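Cytoplasmic protein (Cryptococcus neoformans var. grubii serotype A, PDB 7LPO) probably acts as a steryl-beta-glucosidase of glycoside hydrolase family 5, releasing glucose from steryl glucosides. Local coordinates at residues 248-251 / 252-256; 299-302 / 303-306; 529-533 / 534-538. All blocks are in the same frame, centred on the assembly; numbering follows the deposited sequence.

Overall arrangement
Contacts 1, 2 and 3 are local, each on its own element (helix 232-254, helix 299-306 and the turn after helix 528-531), none shared, with centres about 39 to 46 Å apart. Contact 2 is the most buried: two turns of a short helix, held by main-chain bonds and by aliphatic packing under an arginine. Contact 1 is partly buried, at the C-terminal end of its long helix, with one side against helix 118-133 and strand 263-267 and the other carrying a salt bridge. Contact 3 lies at the surface, on the opposite side of the chain's centre from contact 1, where a loop is tied by a salt bridge, tyrosine packing and water.

Contact 1: residues 248-251 / 252-256; sequences AKRI and AEEAG
Lys-249 and Glu-253, one turn apart near the C-terminal end of helix 232-254, form a salt bridge on the looser side of this contact. The lysine sets out with CG anti to its main-chain nitrogen (chi1 175°) and then bends at its last two torsions, which brings NZ to 3.1 Å from Glu-253 OE2. It meets that oxygen on the syn side, 32° out of the carboxylate plane, while OE1 receives a weak second bond. Glu-253 reaches over with an extended chain, and its OE2 lies 3.5 Å from Lys-249 CG.

The packed side belongs to Ile-251, whose side chain is buried against Ile-125 of helix 118-133 and Trp-266 of strand 263-267. Arg-250 leaves the helix in another direction but reaches the same helix 118-133, its NE in a salt bridge with Asp-122. Beneath the side chains run regular helical bonds, such as Glu-254 N to Arg-250 O at 2.9 Å. The last, from Ala-255 N to Ile-251 O, is 2.9 Å, but its donor sits above the carbonyl plane as the chain leaves the helix. Sharing one ammonium between both oxygens of an exposed carboxylate probably makes the bridge adaptable, whereas the buried flank is apolar.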
loop_
_atom_site.group_PDB
_atom_site.type_symbol
_atom_site.label_atom_id
_atom_site.label_comp_id
_atom_site.label_asym_id
_atom_site.label_seq_id
_atom_site.Cartn_x
_atom_site.Cartn_y
_atom_site.Cartn_z
ATOM N N ALA A 248 -13.164 -14.008 -2.652
ATOM C CA ALA A 248 -12.487 -15.183 -2.106
ATOM C C ALA A 248 -13.270 -16.454 -2.402
ATOM O O ALA A 248 -12.707 -17.452 -2.864
ATOM C CB ALA A 248 -12.283 -15.029 -0.599
ATOM N N LYS A 249 -14.571 -16.441 -2.110
ATOM C CA LYS A 249 -15.422 -17.580 -2.433
ATOM C C LYS A 249 -15.341 -17.927 -3.913
ATOM O O LYS A 249 -15.256 -19.104 -4.279
ATOM C CB LYS A 249 -16.864 -17.266 -2.041
ATOM C CG LYS A 249 -17.867 -18.331 -2.427
ATOM C CD LYS A 249 -19.088 -18.270 -1.509
ATOM C CE LYS A 249 -20.334 -17.924 -2.285
ATOM N NZ LYS A 249 -20.689 -19.034 -3.207
ATOM N N ARG A 250 -15.379 -16.913 -4.778
ATOM C CA ARG A 250 -15.322 -17.164 -6.214
ATOM C C ARG A 250 -14.031 -17.876 -6.592
ATOM O O ARG A 250 -14.046 -18.839 -7.366
ATOM C CB ARG A 250 -15.444 -15.850 -6.982
ATOM C CG ARG A 250 -15.619 -16.021 -8.472
ATOM C CD ARG A 250 -17.083 -16.169 -8.799
ATOM N NE ARG A 250 -17.353 -16.152 -10.234
ATOM C CZ ARG A 250 -18.577 -16.202 -10.749
ATOM N NH1 ARG A 250 -19.629 -16.259 -9.939
ATOM N NH2 ARG A 250 -18.757 -16.187 -12.062
ATOM N N ILE A 251 -12.899 -17.393 -6.078
ATOM C CA ILE A 251 -11.624 -18.044 -6.351
ATOM C C ILE A 251 -11.641 -19.466 -5.816
ATOM O O ILE A 251 -11.172 -20.401 -6.476
ATOM C CB ILE A 251 -10.464 -17.237 -5.738
ATOM C CG1 ILE A 251 -10.269 -15.913 -6.464
ATOM C CG2 ILE A 251 -9.185 -18.045 -5.767
ATOM C CD1 ILE A 251 -9.424 -14.925 -5.665
ATOM N N ALA A 252 -12.176 -19.652 -4.606
ATOM C CA ALA A 252 -12.155 -20.973 -3.989
ATOM C C ALA A 252 -13.018 -21.970 -4.759
ATOM O O ALA A 252 -12.678 -23.157 -4.841
ATOM C CB ALA A 252 -12.617 -20.876 -2.533
ATOM N N GLU A 253 -14.131 -21.513 -5.334
ATOM C CA GLU A 253 -15.066 -22.424 -5.979
ATOM C C GLU A 253 -14.790 -22.614 -7.459
ATOM O O GLU A 253 -15.038 -23.705 -7.983
ATOM C CB GLU A 253 -16.504 -21.930 -5.805
ATOM C CG GLU A 253 -16.987 -21.966 -4.377
ATOM C CD GLU A 253 -18.400 -21.466 -4.227
ATOM O OE1 GLU A 253 -18.966 -20.940 -5.210
ATOM O OE2 GLU A 253 -18.947 -21.598 -3.116
ATOM N N GLU A 254 -14.292 -21.586 -8.145
ATOM C CA GLU A 254 -14.093 -21.641 -9.587
ATOM C C GLU A 254 -12.640 -21.803 -9.997
ATOM O O GLU A 254 -12.382 -22.117 -11.165
ATOM C CB GLU A 254 -14.648 -20.375 -10.252
ATOM C CG GLU A 254 -16.157 -20.233 -10.141
ATOM C CD GLU A 254 -16.902 -21.351 -10.864
ATOM O OE1 GLU A 254 -16.574 -21.632 -12.051
ATOM O OE2 GLU A 254 -17.805 -21.946 -10.235
ATOM N N ALA A 255 -11.691 -21.588 -9.092
ATOM C CA ALA A 255 -10.277 -21.712 -9.421
ATOM C C ALA A 255 -9.504 -22.111 -8.167
ATOM O O ALA A 255 -8.555 -21.455 -7.750
ATOM C CB ALA A 255 -9.747 -20.409 -10.019
ATOM N N GLY A 256 -9.919 -23.209 -7.538
ATOM C CA GLY A 256 -9.325 -23.607 -6.269
ATOM C C GLY A 256 -7.851 -23.920 -6.361
ATOM O O GLY A 256 -7.144 -23.872 -5.342
#

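Contact 2: residues 299-302 / 303-306; sequences PIEG and MRLG
With CG1 of Ile-300 opposite its main-chain nitrogen (chi1 -177°) and CG of Arg-304 beside its own (chi1 -69°), the arginine chain, extended to NE, is brought across the isoleucine. It passes back along the helix, CG lying 3.5 Å from Ile-300 O, and its guanidinium arrives over the isoleucine. The two side chains approach at a slant. Ile-300 CG1 covers one face of the guanidinium, 3.6 Å from its plane and displaced toward the rim, with CZ as its closest atom at 3.7 Å. This is aliphatic packing against a flat cation. The polar end is engaged elsewhere, NH2 bonding to Ser-379 O, so the group is fixed both by the branch against its face and by the carbonyl at its end.

Met-303 lies on the neighbouring flank. Its extended chain sends SD to 4.3 Å from Ile-300 CD1, and CG rests 3.4 Å from Pro-299 O. Trp-374 touches Ile-300, Met-303 and Arg-304 together, and thus spans this side of the helix. Leu-305 turns to another side, its CG 3.2 Å from Glu-301 O, and packs on Pro-333 and Gln-311.

Four successive main-chain bonds join the segments, the straightest from Arg-304 N to Ile-300 O at 3.0 Å with an angle of 170°. Just ahead of them, Thr-298 OG1 bonds to Glu-301 N at the start of the helix. The arrangement is that of a short alpha-helix with N-H(i+4) to C=O(i) bonds and side chains meeting at i+3 (Ile-300, Met-303) and i+4 (Ile-300, Arg-304), which follows strand 294-295 in the chain and packs against strand 311-319.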
loop_
_atom_site.group_PDB
_atom_site.type_symbol
_atom_site.label_atom_id
_atom_site.label_comp_id
_atom_site.label_asym_id
_atom_site.label_seq_id
_atom_site.Cartn_x
_atom_site.Cartn_y
_atom_site.Cartn_z
ATOM N N PRO A 299 -11.163 20.147 12.883
ATOM C CA PRO A 299 -12.423 19.378 12.842
ATOM C C PRO A 299 -13.668 20.246 12.985
ATOM O O PRO A 299 -14.627 20.069 12.222
ATOM C CB PRO A 299 -12.265 18.384 14.005
ATOM C CG PRO A 299 -10.779 18.183 14.112
ATOM C CD PRO A 299 -10.164 19.534 13.781
ATOM N N ILE A 300 -13.671 21.209 13.907
ATOM C CA ILE A 300 -14.871 22.018 14.099
ATOM C C ILE A 300 -15.042 23.011 12.951
ATOM O O ILE A 300 -16.165 23.270 12.502
ATOM C CB ILE A 300 -14.840 22.725 15.467
ATOM C CG1 ILE A 300 -16.140 23.504 15.686
ATOM C CG2 ILE A 300 -13.652 23.665 15.562
ATOM C CD1 ILE A 300 -17.373 22.653 15.713
ATOM N N GLU A 301 -13.941 23.575 12.445
ATOM C CA GLU A 301 -14.054 24.434 11.271
ATOM C C GLU A 301 -14.640 23.671 10.089
ATOM O O GLU A 301 -15.415 24.229 9.307
ATOM C CB GLU A 301 -12.697 25.026 10.896
ATOM C CG GLU A 301 -12.214 26.115 11.842
ATOM C CD GLU A 301 -10.854 26.690 11.438
ATOM O OE1 GLU A 301 -10.033 25.958 10.829
ATOM O OE2 GLU A 301 -10.604 27.883 11.733
ATOM N N GLY A 302 -14.278 22.396 9.935
ATOM C CA GLY A 302 -14.799 21.618 8.823
ATOM C C GLY A 302 -16.282 21.327 8.957
ATOM O O GLY A 302 -17.010 21.311 7.961
ATOM N N MET A 303 -16.743 21.089 10.189
ATOM C CA MET A 303 -18.167 20.906 10.441
ATOM C C MET A 303 -18.950 22.179 10.130
ATOM O O MET A 303 -20.025 22.119 9.523
ATOM C CB MET A 303 -18.386 20.485 11.894
ATOM C CG MET A 303 -17.880 19.080 12.227
ATOM S SD MET A 303 -17.899 18.726 14.003
ATOM C CE MET A 303 -17.063 17.138 14.036
ATOM N N ARG A 304 -18.440 23.338 10.550
ATOM C CA ARG A 304 -19.097 24.592 10.191
ATOM C C ARG A 304 -19.137 24.768 8.683
ATOM O O ARG A 304 -20.150 25.209 8.125
ATOM C CB ARG A 304 -18.381 25.778 10.827
ATOM C CG ARG A 304 -18.509 25.856 12.339
ATOM C CD ARG A 304 -17.440 26.775 12.886
ATOM N NE ARG A 304 -17.431 26.829 14.344
ATOM C CZ ARG A 304 -16.372 27.181 15.067
ATOM N NH1 ARG A 304 -15.234 27.497 14.461
ATOM N NH2 ARG A 304 -16.455 27.209 16.393
ATOM N N LEU A 305 -18.035 24.440 8.007
ATOM C CA LEU A 305 -18.023 24.489 6.551
ATOM C C LEU A 305 -19.056 23.534 5.966
ATOM O O LEU A 305 -19.728 23.853 4.981
ATOM C CB LEU A 305 -16.621 24.145 6.035
ATOM C CG LEU A 305 -15.538 25.211 6.226
ATOM C CD1 LEU A 305 -14.152 24.637 5.880
ATOM C CD2 LEU A 305 -15.815 26.425 5.380
ATOM N N GLY A 306 -19.173 22.338 6.542
ATOM C CA GLY A 306 -20.144 21.376 6.058
ATOM C C GLY A 306 -21.583 21.806 6.259
ATOM O O GLY A 306 -22.484 21.203 5.667
#

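Contact 3: residues 529-533 / 534-538; sequences DDKKA and YGYVD
Lys-531 meets Tyr-534 and Tyr-536 in two different orientations. It crosses the Tyr-534 side chain at a slant, CB coming within 3.6 Å of Tyr-534 CD2, and runs beside Tyr-536 in the same direction, CD standing 3.7 Å from Tyr-536 CD2. Its fully extended chain beyond CG carries NZ past both tyrosines to His-579 O. Tyr-534 is further fixed by stacking on the His-579 ring and by a hydrogen bond from its OH to Asp-589.

On another side of the turn, Lys-532 lies at about a right angle to both Val-537 and Asp-538. Val-537 CG2 abuts its CB at 4.0 Å, and a bend at chi4 (66°) directs NZ to Asp-538 OD2, 2.8 Å away, on the anti lone pair of that oxygen. Arg-541 O is a second acceptor for the ammonium.

The backbone changes hand here: residues 529-531 have left-handed helical angles, a 3-10 turn follows, and Gly-535 again takes a positive phi. Lys-531 O accepts Tyr-534 N at 2.9 Å from above the carbonyl plane, together with a weak bond from Tyr-536 N. A water accepts from Val-537 N at 3.2 Å and lies 2.8 Å from Lys-532 O, to which it probably donates. The two lysine ammoniums probably help tie the loop, one to a carbonyl, the other to a carboxylate and a carbonyl.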
loop_
_atom_site.group_PDB
_atom_site.type_symbol
_atom_site.label_atom_id
_atom_site.label_comp_id
_atom_site.label_asym_id
_atom_site.label_seq_id
_atom_site.Cartn_x
_atom_site.Cartn_y
_atom_site.Cartn_z
ATOM N N ASP A 529 12.037 16.866 -9.582
ATOM C CA ASP A 529 12.732 18.005 -10.187
ATOM C C ASP A 529 11.941 18.585 -11.356
ATOM O O ASP A 529 12.502 18.919 -12.406
ATOM C CB ASP A 529 14.138 17.602 -10.636
ATOM C CG ASP A 529 14.993 17.095 -9.484
ATOM O OD1 ASP A 529 15.055 17.790 -8.450
ATOM O OD2 ASP A 529 15.589 15.998 -9.602
ATOM N N ASP A 530 10.629 18.712 -11.167
ATOM C CA ASP A 530 9.751 19.242 -12.200
ATOM C C ASP A 530 9.882 18.434 -13.488
ATOM O O ASP A 530 9.796 18.973 -14.592
ATOM C CB ASP A 530 10.032 20.724 -12.452
ATOM C CG ASP A 530 9.833 21.573 -11.207
ATOM O OD1 ASP A 530 8.878 21.309 -10.444
ATOM O OD2 ASP A 530 10.636 22.505 -10.987
ATOM N N LYS A 531 10.088 17.122 -13.335
ATOM C CA LYS A 531 10.103 16.183 -14.454
ATOM C C LYS A 531 11.281 16.442 -15.394
ATOM O O LYS A 531 11.181 16.258 -16.611
ATOM C CB LYS A 531 8.778 16.227 -15.211
ATOM C CG LYS A 531 7.553 16.007 -14.329
ATOM C CD LYS A 531 6.274 15.905 -15.163
ATOM C CE LYS A 531 5.060 15.594 -14.299
ATOM N NZ LYS A 531 3.827 15.428 -15.148
ATOM N N LYS A 532 12.415 16.848 -14.815
ATOM C CA LYS A 532 13.611 17.083 -15.617
ATOM C C LYS A 532 14.029 15.825 -16.367
ATOM O O LYS A 532 14.497 15.903 -17.510
ATOM C CB LYS A 532 14.744 17.579 -14.720
ATOM C CG LYS A 532 16.027 17.927 -15.447
ATOM C CD LYS A 532 17.033 18.534 -14.463
ATOM C CE LYS A 532 18.342 18.905 -15.141
ATOM N NZ LYS A 532 18.156 20.007 -16.133
ATOM N N ALA A 533 13.862 14.652 -15.745
ATOM C CA ALA A 533 14.224 13.409 -16.416
ATOM C C ALA A 533 13.330 13.119 -17.615
ATOM O O ALA A 533 13.697 12.313 -18.481
ATOM C CB ALA A 533 14.159 12.238 -15.437
ATOM N N TYR A 534 12.162 13.737 -17.678
ATOM C CA TYR A 534 11.270 13.554 -18.810
ATOM C C TYR A 534 11.529 14.567 -19.911
ATOM O O TYR A 534 10.888 14.488 -20.962
ATOM C CB TYR A 534 9.809 13.643 -18.362
ATOM C CG TYR A 534 9.438 12.668 -17.264
ATOM C CD1 TYR A 534 10.212 11.540 -17.005
ATOM C CD2 TYR A 534 8.311 12.883 -16.474
ATOM C CE1 TYR A 534 9.870 10.665 -15.992
ATOM C CE2 TYR A 534 7.970 12.021 -15.471
ATOM C CZ TYR A 534 8.738 10.909 -15.233
ATOM O OH TYR A 534 8.374 10.040 -14.221
ATOM N N GLY A 535 12.453 15.503 -19.699
ATOM C CA GLY A 535 12.721 16.523 -20.691
ATOM C C GLY A 535 11.812 17.723 -20.612
ATOM O O GLY A 535 11.768 18.510 -21.559
ATOM N N TYR A 536 11.113 17.909 -19.493
ATOM C CA TYR A 536 10.058 18.910 -19.412
ATOM C C TYR A 536 10.567 20.308 -19.089
ATOM O O TYR A 536 9.800 21.262 -19.218
ATOM C CB TYR A 536 9.036 18.500 -18.354
ATOM C CG TYR A 536 7.936 17.592 -18.851
ATOM C CD1 TYR A 536 8.198 16.577 -19.762
ATOM C CD2 TYR A 536 6.635 17.750 -18.403
ATOM C CE1 TYR A 536 7.177 15.737 -20.213
ATOM C CE2 TYR A 536 5.614 16.926 -18.850
ATOM C CZ TYR A 536 5.887 15.925 -19.750
ATOM O OH TYR A 536 4.863 15.113 -20.186
ATOM N N VAL A 537 11.822 20.470 -18.674
ATOM C CA VAL A 537 12.338 21.777 -18.284
ATOM C C VAL A 537 13.754 21.962 -18.821
ATOM O O VAL A 537 14.348 21.055 -19.403
ATOM C CB VAL A 537 12.323 21.967 -16.756
ATOM C CG1 VAL A 537 10.928 21.744 -16.206
ATOM C CG2 VAL A 537 13.322 21.019 -16.090
ATOM N N ASP A 538 14.280 23.177 -18.625
ATOM C CA ASP A 538 15.675 23.508 -18.935
ATOM C C ASP A 538 16.011 23.207 -20.391
ATOM O O ASP A 538 17.122 22.774 -20.716
ATOM C CB ASP A 538 16.631 22.776 -17.989
ATOM C CG ASP A 538 16.393 23.133 -16.527
ATOM O OD1 ASP A 538 15.914 24.254 -16.270
ATOM O OD2 ASP A 538 16.671 22.300 -15.635
HETATM O O HOH W 1 14.193 18.336 -18.767
#